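Local coordinates for protein PfEMP1 variant 1 of strain MC (Plasmodium falciparum, PDB 5LGD) that probably binds receptors on host cell surfaces, this chain being a single helical domain of the DBL clan cut from the long PfEMP1 adhesion protein, at residues W12-V15 against H16-I20; D21-K24 against W25-H29; K59-E62 against W63-K67; L90-D93 against L94-I98; D105-E108 against I109-I112. All blocks are in the same frame, centred on the assembly; numbering follows the deposited sequence. Where two conformers were deposited one is given.

Contact 1. Residues W12-V15 against H16-I20; sequences WMWV and HDMLI
Met18 lies over one face of the Trp14 indole, and this oblique crossing is the main side-chain meeting between 12-15 and 16-20, two consecutive turns of helix 7-29. Trp14 carries CG anti to its own N (chi1 -177°), which swings the benzene half of the ring along the helix toward Met18 in the next turn. Met18 CG then stands 4.2 Å from the centroid of the Trp14 six-membered ring, off-centre, and comes within 3.7 Å of Trp14 CZ3: a CH-pi contact. Its sulfur is placed more obliquely and farther off, SD lying 5.5 Å from the same Trp14 ring centroid, which adds a Met-aromatic element. Beside this pair, Val15 and Leu19 run alongside and point the same way, Val15 CG1 and Leu19 CD1 being 4.1 Å apart.

On another flank the apolar chain of Met13 crosses the Asp17 carboxylate at van der Waals distance, Met13 CG being 3.8 Å from Asp17 OD2. The polar bond here belongs to the other oxygen, Asp17 OD1, which accepts from His16 ND1 at 2.9 Å. That bond is nearly straight (162°) and lies close to the imidazole plane, so it fixes the ring's rotation. The far nitrogen, His16 NE2, is bonded to Glu108, and Tyr103 stacks on the ring. With both nitrogens engaged, the buried imidazole is well satisfied and may be polarised by two carboxylates.

Bonds such as Met18 N to Trp14 O, 2.8 Å, provide the i to i+4 spacing. The pattern is that of a central helix in an all-helical DBL-clan domain, its several faces covered by different neighbouring helices.

Contact 2. Residues D21-K24 against W25-H29; sequences DSIK and WRDEH
Lys24 and Glu28 lie side by side, one helical turn apart, and Lys24 gives up the most surface of any residue in the contact between 21-24 and 25-29. The touch is through its aliphatic base: Lys24 CB is 3.9 Å from Glu28 OE1. The ends do not meet, since Lys24 NZ remains 5.7 Å from Glu28 OE1, so any attraction of the charges acts at a distance and no salt bridge forms. Glu28 OE2 instead binds a Tris molecule, probably from the crystallisation liquor.

Trp25 comes next. Its CG sits beside the backbone N (chi1 -86°), which brings Trp25 CD1 back to within 3.2 Å of Asp21 O, lying obliquely to the ring; Ser22 CA is near the ring plane at the edge. The indole is received by helix 45-70, where Trp55 meets it edge-to-face.

Ser22, largely covered, works mainly through its carbonyl. Arg26 bends at chi2 (83°) and folds back, so that NH1 donates to Ser22 O at 3.0 Å with an angle of 144°. The donor stands above the carbonyl plane rather than on a lone pair. Glu152 of helix 144-162 holds both side chains, by a salt bridge to Arg26 NH2 and a hydrogen bond to Ser22 OG.

The regular bond Asp27 N to Ile23 O, 3.0 Å, continues the alpha-helix, although Trp25 N is gripped weakly. This is the C-terminal end of an amphipathic helix in a helical bundle: Lys24, Asp27 and Glu28 on the exposed flank, Ser22 and Ile23 buried, Trp25 at the border against helix 45-70.

Contact 3. Residues K59-E62 against W63-K67; sequences KKTE and WGKIK
Thr61 and Lys65 touch along the outer flank of an amphipathic alpha-helix, 45-70 of the DBL-clan domain, with Thr61 CG2 4.0 Å from Lys65 CE and both side chains pointing the same way. Thr61 CG2 is anti to N (chi1 -50° for OG1), leaving OG1 to bond back to the carbonyl of Glu57.

The backbone gives the first shell its spacing. Trp63 N donates to Lys59 O at 2.8 Å and Ile66 N to Glu62 O at 3.1 Å, whereas Lys65 N to Thr61 O is weak at 3.3 Å. Ile66 CG1 also lies 3.4 Å from Glu62 O, the acceptor of its own N-H.

Farther out, the inward-facing Trp63 is held from two directions. Lys67 CG lies 3.6 Å above the plane of the Trp63 ring, displaced toward its rim, and Asp146 of helix 144-162 accepts from Trp63 NE1 through one carboxylate oxygen while pairing with Lys67 NZ through the other. The shared acid thus fixes the ring and the lysine together.

At a second polar centre, Glu62 OE1 accepts from Trp14 NE1; Lys59 NZ also donates to Glu62 OE1, a salt bridge of 2.9 Å on the syn side, 29° out of the carboxylate plane.

Contact 4. Residues L90-D93 against L94-I98; sequences LMKD and LLLEI
The N-terminal start of helix 92-103 is where Leu90 meets Leu95 and Lys92 meets Leu96, with Met91 at the N-cap after helix 82-90. Leu90 CD2 and Leu95 CD1 are 3.9 Å apart, the methyl ends of two side chains that approach at a slant across the junction. With CG anti to N (chi1 175°), Leu95 directs CD1 to Leu90.

Two residues on, Lys92 offers its aliphatic portion to its i+4 partner: Lys92 CG lies 3.8 Å from Leu96 CD2. Leu96, wedged between Lys92 and helix 106-118, has both torsions away from the usual staggered values.

Leu95 N donates to Met91 O at 2.9 Å, nearly along the C=O axis, and Leu96 N follows to Lys92 O at 3.1 Å. At the outer surface, the bent Lys92 chain brings NZ to Asp93 OD1 at 3.1 Å, a salt bridge.

Apolar atoms face the domain core while charge is paired outside. Asp93, an acid in the first turn, would probably interact favourably with the helix dipole. Glu97 OE2 hydrogen-bonds a polar side chain of another protein's chain, on which Leu94 and Ile98 also pack, so this side of the helix contributes to the interface in this assembly.

Contact 5. Residues D105-E108 against I109-I112; sequences DANE and IKRI
Apolar packing between 105-108 and 109-112 centres on Glu108 and Ile112, which lie side by side a turn apart. Glu108 extends its chain with CG anti to N (chi1 164°), and the methylene there, Glu108 CG, comes 3.8 Å from Ile112 CD1.

Alkyl groups also pack on backbone carbonyls: Ile112 CG1 is 3.2 Å from Glu108 O, and Ile109 CG1 is 3.6 Å from Asp105 O. Ile109 faces Ile99 of helix 92-103.

Capping bonds start the helix. Asp105 is the N-cap: its OD1 accepts from Glu108 N at 3.2 Å and an angle of 155°, and more weakly from Asn107 N. The Glu108 donor stands well above the carboxylate plane, 71° out of it, so the bond does not use an in-plane direction of the acid. The other oxygen, Asp105 OD2, binds a glycerol, probably from the crystallisation liquor.

Among backbone bonds, Arg111 N to Asn107 O, 3.1 Å, is regular, while Ile109 N to Asp105 O, in the first turn, is weak.

Water joins the exposed flank. One molecule donates to Asn107 OD1 at 2.9 Å and accepts from Lys110 NZ at 2.9 Å, bridging two side chains that otherwise meet only loosely.

The chemistry divides by face. An acid caps the amide groups of the first turn, where it would probably be stabilised by the helix dipole; on the exposed flank a single water links Asn107 and Lys110; and Glu108 OE1 is hydrogen-bonded to His16 NE2 of helix 7-29, which satisfies the buried acid.

How the contacts relate
From the N terminus, the five contacts run in series; each is a local turn-to-turn contact within a stretch of chain, so none closes a long loop and none nest or cross. Contacts 1 and 2 adjoin on helix 7-29, their centres about 13 Å apart. Trp14 of contact 1 meets contact 3 on helix 45-70, while other faces reach contact 4 on helix 92-103 through Trp12 and Val15 and contact 5 on helix 106-118 through Leu19 and Ile20. Contact 2 meets contact 5 through Ile23. Contact 4 touches contact 3 through Leu90 and contact 5 through Leu96. Contacts 3 and 5, about 24 Å apart between centres, lie on opposite sides of the chain's centre.

Contact 1. Residues W12-V15 against H16-I20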
# COMPACT_ATOMS: atom_id res chain seq x y z
N TRP B 12 -16.58 -9.99 -22.24
CA TRP B 12 -17.52 -10.80 -21.48
C TRP B 12 -18.81 -11.06 -22.20
O TRP B 12 -19.31 -12.18 -22.15
CB TRP B 12 -17.73 -10.20 -20.09
CG TRP B 12 -16.47 -10.34 -19.31
CD1 TRP B 12 -15.59 -9.35 -18.98
CD2 TRP B 12 -15.85 -11.57 -18.93
NE1 TRP B 12 -14.50 -9.88 -18.33
CE2 TRP B 12 -14.65 -11.25 -18.27
CE3 TRP B 12 -16.24 -12.92 -19.01
CZ2 TRP B 12 -13.82 -12.22 -17.73
CZ3 TRP B 12 -15.41 -13.88 -18.48
CH2 TRP B 12 -14.21 -13.52 -17.84
N MET B 13 -19.28 -10.08 -22.96
CA MET B 13 -20.47 -10.20 -23.81
C MET B 13 -20.26 -11.31 -24.86
O MET B 13 -21.17 -12.08 -25.11
CB MET B 13 -20.73 -8.86 -24.52
CG MET B 13 -22.09 -8.79 -25.17
SD MET B 13 -22.06 -7.92 -26.75
CE MET B 13 -20.86 -8.93 -27.68
N TRP B 14 -19.09 -11.33 -25.51
CA TRP B 14 -18.75 -12.29 -26.56
C TRP B 14 -18.70 -13.70 -25.97
O TRP B 14 -19.31 -14.62 -26.54
CB TRP B 14 -17.43 -11.92 -27.26
CG TRP B 14 -17.09 -12.84 -28.39
CD1 TRP B 14 -17.30 -12.62 -29.72
CD2 TRP B 14 -16.45 -14.13 -28.29
NE1 TRP B 14 -16.86 -13.70 -30.46
CE2 TRP B 14 -16.36 -14.64 -29.60
CE3 TRP B 14 -15.97 -14.90 -27.22
CZ2 TRP B 14 -15.82 -15.91 -29.86
CZ3 TRP B 14 -15.44 -16.15 -27.49
CH2 TRP B 14 -15.35 -16.63 -28.80
N VAL B 15 -17.97 -13.86 -24.86
CA VAL B 15 -17.83 -15.10 -24.09
C VAL B 15 -19.23 -15.63 -23.70
O VAL B 15 -19.56 -16.78 -23.97
CB VAL B 15 -16.88 -14.90 -22.87
CG1 VAL B 15 -17.03 -16.03 -21.85
CG2 VAL B 15 -15.43 -14.77 -23.32
N HIS B 16 -20.06 -14.76 -23.09
CA HIS B 16 -21.41 -15.11 -22.70
C HIS B 16 -22.26 -15.57 -23.91
O HIS B 16 -22.88 -16.65 -23.86
CB HIS B 16 -22.07 -13.88 -22.01
CG HIS B 16 -23.53 -14.06 -21.79
ND1 HIS B 16 -24.46 -13.59 -22.70
CD2 HIS B 16 -24.18 -14.67 -20.78
CE1 HIS B 16 -25.63 -13.92 -22.21
NE2 HIS B 16 -25.51 -14.56 -21.05
N ASP B 17 -22.33 -14.74 -24.96
CA ASP B 17 -23.11 -15.05 -26.17
C ASP B 17 -22.59 -16.31 -26.91
O ASP B 17 -23.41 -17.03 -27.46
CB ASP B 17 -23.12 -13.84 -27.13
CG ASP B 17 -23.76 -12.57 -26.57
OD1 ASP B 17 -24.27 -12.61 -25.42
OD2 ASP B 17 -23.72 -11.55 -27.25
N MET B 18 -21.27 -16.59 -26.89
CA MET B 18 -20.83 -17.80 -27.57
C MET B 18 -21.27 -19.05 -26.76
O MET B 18 -21.77 -20.01 -27.36
CB MET B 18 -19.34 -17.76 -27.98
CG MET B 18 -18.38 -18.40 -27.02
SD MET B 18 -18.27 -20.17 -27.34
CE MET B 18 -17.07 -20.57 -26.19
N LEU B 19 -21.22 -18.98 -25.42
CA LEU B 19 -21.63 -20.08 -24.53
C LEU B 19 -23.10 -20.37 -24.67
O LEU B 19 -23.50 -21.55 -24.69
CB LEU B 19 -21.27 -19.75 -23.07
CG LEU B 19 -19.75 -19.72 -22.76
CD1 LEU B 19 -19.49 -19.31 -21.32
CD2 LEU B 19 -19.12 -21.06 -23.00
N ILE B 20 -23.88 -19.30 -24.86
CA ILE B 20 -25.32 -19.32 -25.05
C ILE B 20 -25.65 -19.90 -26.42
O ILE B 20 -26.53 -20.75 -26.52
CB ILE B 20 -25.96 -17.91 -24.74
CG1 ILE B 20 -25.94 -17.58 -23.21
CG2 ILE B 20 -27.39 -17.78 -25.26
CD1 ILE B 20 -26.27 -18.65 -22.27

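Contact 2. Residues D21-K24 against W25-H29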
# COMPACT_ATOMS: atom_id res chain seq x y z
N ASP B 21 -24.94 -19.50 -27.44
CA ASP B 21 -25.10 -20.02 -28.80
C ASP B 21 -24.78 -21.51 -28.83
O ASP B 21 -25.53 -22.29 -29.40
CB ASP B 21 -24.24 -19.23 -29.78
CG ASP B 21 -24.68 -17.81 -30.09
OD1 ASP B 21 -25.85 -17.48 -29.82
OD2 ASP B 21 -23.87 -17.05 -30.65
N SER B 22 -23.72 -21.93 -28.13
CA SER B 22 -23.35 -23.35 -28.03
C SER B 22 -24.54 -24.17 -27.46
O SER B 22 -24.90 -25.20 -28.02
CB SER B 22 -22.07 -23.50 -27.22
OG SER B 22 -21.57 -24.83 -27.28
N ILE B 23 -25.21 -23.65 -26.43
CA ILE B 23 -26.40 -24.27 -25.83
C ILE B 23 -27.59 -24.25 -26.79
O ILE B 23 -28.35 -25.22 -26.85
CB ILE B 23 -26.79 -23.58 -24.49
CG1 ILE B 23 -25.70 -23.72 -23.40
CG2 ILE B 23 -28.17 -24.03 -23.98
CD1 ILE B 23 -25.78 -22.60 -22.33
N LYS B 24 -27.79 -23.10 -27.48
CA LYS B 24 -28.91 -22.92 -28.41
C LYS B 24 -28.84 -23.86 -29.61
O LYS B 24 -29.87 -24.11 -30.23
CB LYS B 24 -29.03 -21.45 -28.86
CG LYS B 24 -29.72 -20.55 -27.86
CD LYS B 24 -29.38 -19.10 -28.17
CE LYS B 24 -30.54 -18.16 -27.96
NZ LYS B 24 -30.75 -17.84 -26.52
N TRP B 25 -27.62 -24.40 -29.94
CA TRP B 25 -27.46 -25.37 -31.02
C TRP B 25 -28.17 -26.66 -30.65
O TRP B 25 -28.83 -27.25 -31.49
CB TRP B 25 -25.99 -25.63 -31.34
CG TRP B 25 -25.44 -24.64 -32.32
CD1 TRP B 25 -24.53 -23.66 -32.07
CD2 TRP B 25 -25.78 -24.53 -33.71
NE1 TRP B 25 -24.27 -22.94 -33.22
CE2 TRP B 25 -25.04 -23.44 -34.24
CE3 TRP B 25 -26.66 -25.22 -34.56
CZ2 TRP B 25 -25.12 -23.07 -35.59
CZ3 TRP B 25 -26.74 -24.85 -35.90
CH2 TRP B 25 -26.00 -23.76 -36.39
N ARG B 26 -28.12 -27.03 -29.36
CA ARG B 26 -28.80 -28.20 -28.84
C ARG B 26 -30.27 -27.93 -28.60
O ARG B 26 -31.09 -28.77 -28.96
CB ARG B 26 -28.11 -28.74 -27.58
CG ARG B 26 -26.80 -29.47 -27.89
CD ARG B 26 -25.61 -28.52 -28.04
NE ARG B 26 -24.35 -29.24 -28.11
CZ ARG B 26 -23.20 -28.70 -28.47
NH1 ARG B 26 -23.14 -27.43 -28.85
NH2 ARG B 26 -22.10 -29.44 -28.49
N ASP B 27 -30.63 -26.74 -28.09
CA ASP B 27 -32.04 -26.34 -27.83
C ASP B 27 -32.88 -26.30 -29.12
O ASP B 27 -34.05 -26.70 -29.13
CB ASP B 27 -32.06 -24.96 -27.17
CG ASP B 27 -31.70 -24.95 -25.70
OD1 ASP B 27 -31.23 -26.01 -25.20
OD2 ASP B 27 -31.90 -23.90 -25.04
N GLU B 28 -32.26 -25.84 -30.22
CA GLU B 28 -32.89 -25.73 -31.53
C GLU B 28 -32.68 -26.97 -32.43
O GLU B 28 -33.64 -27.42 -33.06
CB GLU B 28 -32.45 -24.42 -32.24
CG GLU B 28 -33.19 -23.20 -31.73
CD GLU B 28 -32.50 -21.86 -31.94
OE1 GLU B 28 -32.29 -21.14 -30.93
OE2 GLU B 28 -32.20 -21.52 -33.10
N HIS B 29 -31.44 -27.50 -32.49
CA HIS B 29 -31.10 -28.62 -33.38
C HIS B 29 -30.45 -29.80 -32.67
O HIS B 29 -29.54 -30.45 -33.22
CB HIS B 29 -30.26 -28.14 -34.57
CG HIS B 29 -30.71 -26.82 -35.10
ND1 HIS B 29 -31.83 -26.71 -35.90
CD2 HIS B 29 -30.22 -25.58 -34.87
CE1 HIS B 29 -31.96 -25.42 -36.15
NE2 HIS B 29 -31.02 -24.70 -35.55

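Contact 3. Residues K59-E62 against W63-K67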
# COMPACT_ATOMS: atom_id res chain seq x y z
N LYS B 59 -16.31 -18.64 -34.64
CA LYS B 59 -16.00 -18.31 -33.24
C LYS B 59 -14.51 -18.51 -32.94
O LYS B 59 -13.95 -17.69 -32.23
CB LYS B 59 -16.91 -19.05 -32.24
CG LYS B 59 -18.42 -18.93 -32.54
CD LYS B 59 -19.10 -17.79 -31.78
CE LYS B 59 -19.28 -16.55 -32.63
NZ LYS B 59 -19.61 -15.35 -31.80
N LYS B 60 -13.87 -19.55 -33.54
CA LYS B 60 -12.43 -19.82 -33.41
C LYS B 60 -11.60 -18.63 -33.91
O LYS B 60 -10.60 -18.26 -33.28
CB LYS B 60 -12.04 -21.09 -34.19
CG LYS B 60 -12.27 -22.37 -33.39
CD LYS B 60 -11.80 -23.66 -34.10
CE LYS B 60 -10.34 -23.69 -34.53
NZ LYS B 60 -9.39 -23.56 -33.39
N THR B 61 -12.06 -18.01 -35.03
CA THR B 61 -11.42 -16.86 -35.68
C THR B 61 -11.68 -15.59 -34.87
O THR B 61 -10.76 -14.81 -34.65
CB THR B 61 -11.86 -16.74 -37.17
OG1 THR B 61 -11.70 -17.99 -37.85
CG2 THR B 61 -11.07 -15.67 -37.93
N GLU B 62 -12.93 -15.38 -34.41
CA GLU B 62 -13.27 -14.21 -33.60
C GLU B 62 -12.47 -14.21 -32.31
O GLU B 62 -11.94 -13.17 -31.91
CB GLU B 62 -14.77 -14.16 -33.31
CG GLU B 62 -15.57 -13.54 -34.44
CD GLU B 62 -17.07 -13.70 -34.37
OE1 GLU B 62 -17.64 -13.74 -33.25
OE2 GLU B 62 -17.69 -13.80 -35.45
N TRP B 63 -12.33 -15.42 -31.70
CA TRP B 63 -11.61 -15.65 -30.45
C TRP B 63 -10.14 -15.34 -30.56
O TRP B 63 -9.59 -14.77 -29.63
CB TRP B 63 -11.85 -17.07 -29.90
CG TRP B 63 -11.21 -17.34 -28.56
CD1 TRP B 63 -10.40 -18.38 -28.25
CD2 TRP B 63 -11.40 -16.59 -27.35
NE1 TRP B 63 -10.06 -18.33 -26.91
CE2 TRP B 63 -10.66 -17.24 -26.34
CE3 TRP B 63 -12.09 -15.41 -27.03
CZ2 TRP B 63 -10.56 -16.73 -25.04
CZ3 TRP B 63 -12.02 -14.92 -25.73
CH2 TRP B 63 -11.26 -15.58 -24.76
N GLY B 64 -9.54 -15.70 -31.71
CA GLY B 64 -8.13 -15.42 -32.01
C GLY B 64 -7.84 -13.93 -31.97
O GLY B 64 -6.84 -13.50 -31.37
N LYS B 65 -8.74 -13.13 -32.58
CA LYS B 65 -8.66 -11.67 -32.63
C LYS B 65 -8.81 -11.04 -31.22
O LYS B 65 -8.09 -10.10 -30.88
CB LYS B 65 -9.71 -11.10 -33.61
CG LYS B 65 -9.32 -11.19 -35.11
CD LYS B 65 -10.58 -11.29 -35.98
CE LYS B 65 -10.29 -11.75 -37.41
NZ LYS B 65 -10.12 -10.61 -38.36
N ILE B 66 -9.73 -11.59 -30.40
CA ILE B 66 -9.98 -11.13 -29.02
C ILE B 66 -8.75 -11.44 -28.16
O ILE B 66 -8.31 -10.55 -27.42
CB ILE B 66 -11.30 -11.71 -28.48
CG1 ILE B 66 -12.47 -11.12 -29.28
CG2 ILE B 66 -11.47 -11.44 -26.99
CD1 ILE B 66 -13.82 -11.77 -29.12
N LYS B 67 -8.15 -12.65 -28.29
CA LYS B 67 -6.95 -13.03 -27.53
C LYS B 67 -5.79 -12.14 -27.87
O LYS B 67 -5.00 -11.80 -26.98
CB LYS B 67 -6.56 -14.50 -27.75
CG LYS B 67 -7.50 -15.50 -27.07
CD LYS B 67 -6.91 -16.91 -27.12
CE LYS B 67 -7.00 -17.57 -28.49
NZ LYS B 67 -6.26 -18.85 -28.53

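Contact 4. Residues L90-D93 against L94-I98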
# COMPACT_ATOMS: atom_id res chain seq x y z
N LEU B 90 -10.44 -17.42 -17.25
CA LEU B 90 -11.37 -18.32 -17.92
C LEU B 90 -11.49 -19.69 -17.30
O LEU B 90 -12.27 -20.49 -17.79
CB LEU B 90 -11.03 -18.39 -19.42
CG LEU B 90 -11.17 -17.06 -20.15
CD1 LEU B 90 -10.58 -17.11 -21.54
CD2 LEU B 90 -12.64 -16.61 -20.20
N MET B 91 -10.78 -19.96 -16.18
CA MET B 91 -10.94 -21.21 -15.43
C MET B 91 -12.43 -21.32 -15.10
O MET B 91 -13.07 -20.29 -14.86
CB MET B 91 -10.10 -21.19 -14.13
CG MET B 91 -8.60 -21.37 -14.35
SD MET B 91 -8.19 -22.85 -15.33
CE MET B 91 -8.52 -24.19 -14.09
N LYS B 92 -13.00 -22.53 -15.23
CA LYS B 92 -14.44 -22.78 -15.05
C LYS B 92 -15.12 -22.02 -13.88
O LYS B 92 -16.09 -21.31 -14.14
CB LYS B 92 -14.72 -24.29 -14.95
CG LYS B 92 -16.22 -24.63 -14.84
CD LYS B 92 -16.46 -26.14 -14.69
CE LYS B 92 -16.13 -26.71 -13.32
NZ LYS B 92 -17.06 -26.22 -12.27
N ASP B 93 -14.65 -22.17 -12.62
CA ASP B 93 -15.31 -21.54 -11.46
C ASP B 93 -15.33 -20.02 -11.52
O ASP B 93 -16.37 -19.43 -11.21
CB ASP B 93 -14.75 -22.02 -10.12
CG ASP B 93 -14.80 -23.53 -9.86
OD1 ASP B 93 -15.75 -24.21 -10.36
OD2 ASP B 93 -13.93 -24.02 -9.12
N LEU B 94 -14.20 -19.36 -11.91
CA LEU B 94 -14.21 -17.90 -12.03
C LEU B 94 -15.05 -17.45 -13.22
O LEU B 94 -15.73 -16.44 -13.13
CB LEU B 94 -12.78 -17.33 -12.16
CG LEU B 94 -12.64 -15.80 -12.29
CD1 LEU B 94 -13.30 -15.07 -11.13
CD2 LEU B 94 -11.15 -15.37 -12.33
N LEU B 95 -14.97 -18.17 -14.34
CA LEU B 95 -15.74 -17.85 -15.54
C LEU B 95 -17.26 -17.75 -15.23
O LEU B 95 -17.91 -16.79 -15.63
CB LEU B 95 -15.48 -18.90 -16.63
CG LEU B 95 -16.30 -18.77 -17.89
CD1 LEU B 95 -16.10 -17.42 -18.52
CD2 LEU B 95 -15.89 -19.82 -18.90
N LEU B 96 -17.79 -18.74 -14.52
CA LEU B 96 -19.19 -18.85 -14.15
C LEU B 96 -19.55 -17.74 -13.15
O LEU B 96 -20.63 -17.15 -13.24
CB LEU B 96 -19.43 -20.28 -13.55
CG LEU B 96 -19.95 -21.45 -14.48
CD1 LEU B 96 -19.66 -21.25 -15.94
CD2 LEU B 96 -19.51 -22.82 -14.00
N GLU B 97 -18.62 -17.43 -12.22
CA GLU B 97 -18.86 -16.33 -11.28
C GLU B 97 -19.03 -14.97 -12.01
O GLU B 97 -19.91 -14.20 -11.67
CB GLU B 97 -17.65 -16.16 -10.39
CG GLU B 97 -17.76 -16.71 -9.00
CD GLU B 97 -16.47 -16.36 -8.29
OE1 GLU B 97 -15.87 -17.27 -7.68
OE2 GLU B 97 -16.02 -15.19 -8.43
N ILE B 98 -18.12 -14.65 -12.95
CA ILE B 98 -18.12 -13.37 -13.68
C ILE B 98 -19.40 -13.26 -14.52
O ILE B 98 -20.10 -12.26 -14.43
CB ILE B 98 -16.82 -13.19 -14.49
CG1 ILE B 98 -15.63 -12.96 -13.52
CG2 ILE B 98 -16.92 -12.08 -15.56
CD1 ILE B 98 -14.26 -13.08 -14.16

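Contact 5. Residues D105-E108 against I109-I112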
# COMPACT_ATOMS: atom_id res chain seq x y z
N ASP B 105 -28.34 -14.30 -14.09
CA ASP B 105 -29.19 -15.42 -14.45
C ASP B 105 -28.54 -16.74 -14.06
O ASP B 105 -27.71 -17.27 -14.79
CB ASP B 105 -29.50 -15.34 -15.96
CG ASP B 105 -30.52 -16.31 -16.52
OD1 ASP B 105 -30.90 -17.26 -15.81
OD2 ASP B 105 -30.90 -16.14 -17.70
N ALA B 106 -28.95 -17.28 -12.89
CA ALA B 106 -28.42 -18.53 -12.33
C ALA B 106 -28.69 -19.76 -13.18
O ALA B 106 -27.88 -20.70 -13.20
CB ALA B 106 -28.99 -18.73 -10.93
N ASN B 107 -29.82 -19.78 -13.88
CA ASN B 107 -30.20 -20.91 -14.72
C ASN B 107 -29.39 -20.98 -15.96
O ASN B 107 -29.09 -22.06 -16.45
CB ASN B 107 -31.66 -20.88 -15.03
CG ASN B 107 -32.15 -22.20 -15.50
OD1 ASN B 107 -32.15 -23.19 -14.78
ND2 ASN B 107 -32.46 -22.28 -16.76
N GLU B 108 -29.03 -19.81 -16.49
CA GLU B 108 -28.14 -19.70 -17.62
C GLU B 108 -26.78 -20.32 -17.17
O GLU B 108 -26.19 -21.07 -17.94
CB GLU B 108 -28.04 -18.22 -18.02
CG GLU B 108 -26.91 -17.85 -18.91
CD GLU B 108 -26.96 -16.38 -19.24
OE1 GLU B 108 -27.69 -16.01 -20.19
OE2 GLU B 108 -26.27 -15.59 -18.55
N ILE B 109 -26.37 -20.11 -15.90
CA ILE B 109 -25.12 -20.66 -15.36
C ILE B 109 -25.23 -22.19 -15.28
O ILE B 109 -24.33 -22.87 -15.76
CB ILE B 109 -24.70 -20.00 -14.01
CG1 ILE B 109 -24.43 -18.51 -14.19
CG2 ILE B 109 -23.53 -20.75 -13.32
CD1 ILE B 109 -23.27 -18.13 -15.07
N LYS B 110 -26.37 -22.71 -14.78
CA LYS B 110 -26.63 -24.16 -14.72
C LYS B 110 -26.39 -24.84 -16.09
O LYS B 110 -25.72 -25.87 -16.14
CB LYS B 110 -28.07 -24.41 -14.25
CG LYS B 110 -28.40 -25.85 -13.84
CD LYS B 110 -29.84 -25.92 -13.36
CE LYS B 110 -30.14 -27.20 -12.64
NZ LYS B 110 -31.48 -27.15 -12.03
N ARG B 111 -26.99 -24.27 -17.18
CA ARG B 111 -26.90 -24.74 -18.57
C ARG B 111 -25.44 -24.72 -19.07
O ARG B 111 -25.00 -25.67 -19.73
CB ARG B 111 -27.79 -23.89 -19.53
CG ARG B 111 -29.29 -23.80 -19.19
CD ARG B 111 -30.27 -23.46 -20.35
NE ARG B 111 -29.77 -22.58 -21.42
CZ ARG B 111 -29.69 -21.25 -21.35
NH1 ARG B 111 -30.00 -20.61 -20.24
NH2 ARG B 111 -29.23 -20.56 -22.38
N ILE B 112 -24.69 -23.63 -18.76
CA ILE B 112 -23.30 -23.44 -19.18
C ILE B 112 -22.43 -24.51 -18.48
O ILE B 112 -21.70 -25.24 -19.15
CB ILE B 112 -22.81 -21.99 -18.93
CG1 ILE B 112 -23.64 -20.99 -19.79
CG2 ILE B 112 -21.29 -21.89 -19.25
CD1 ILE B 112 -23.49 -19.49 -19.51
O HOH W 1 -33.16 -24.91 -12.62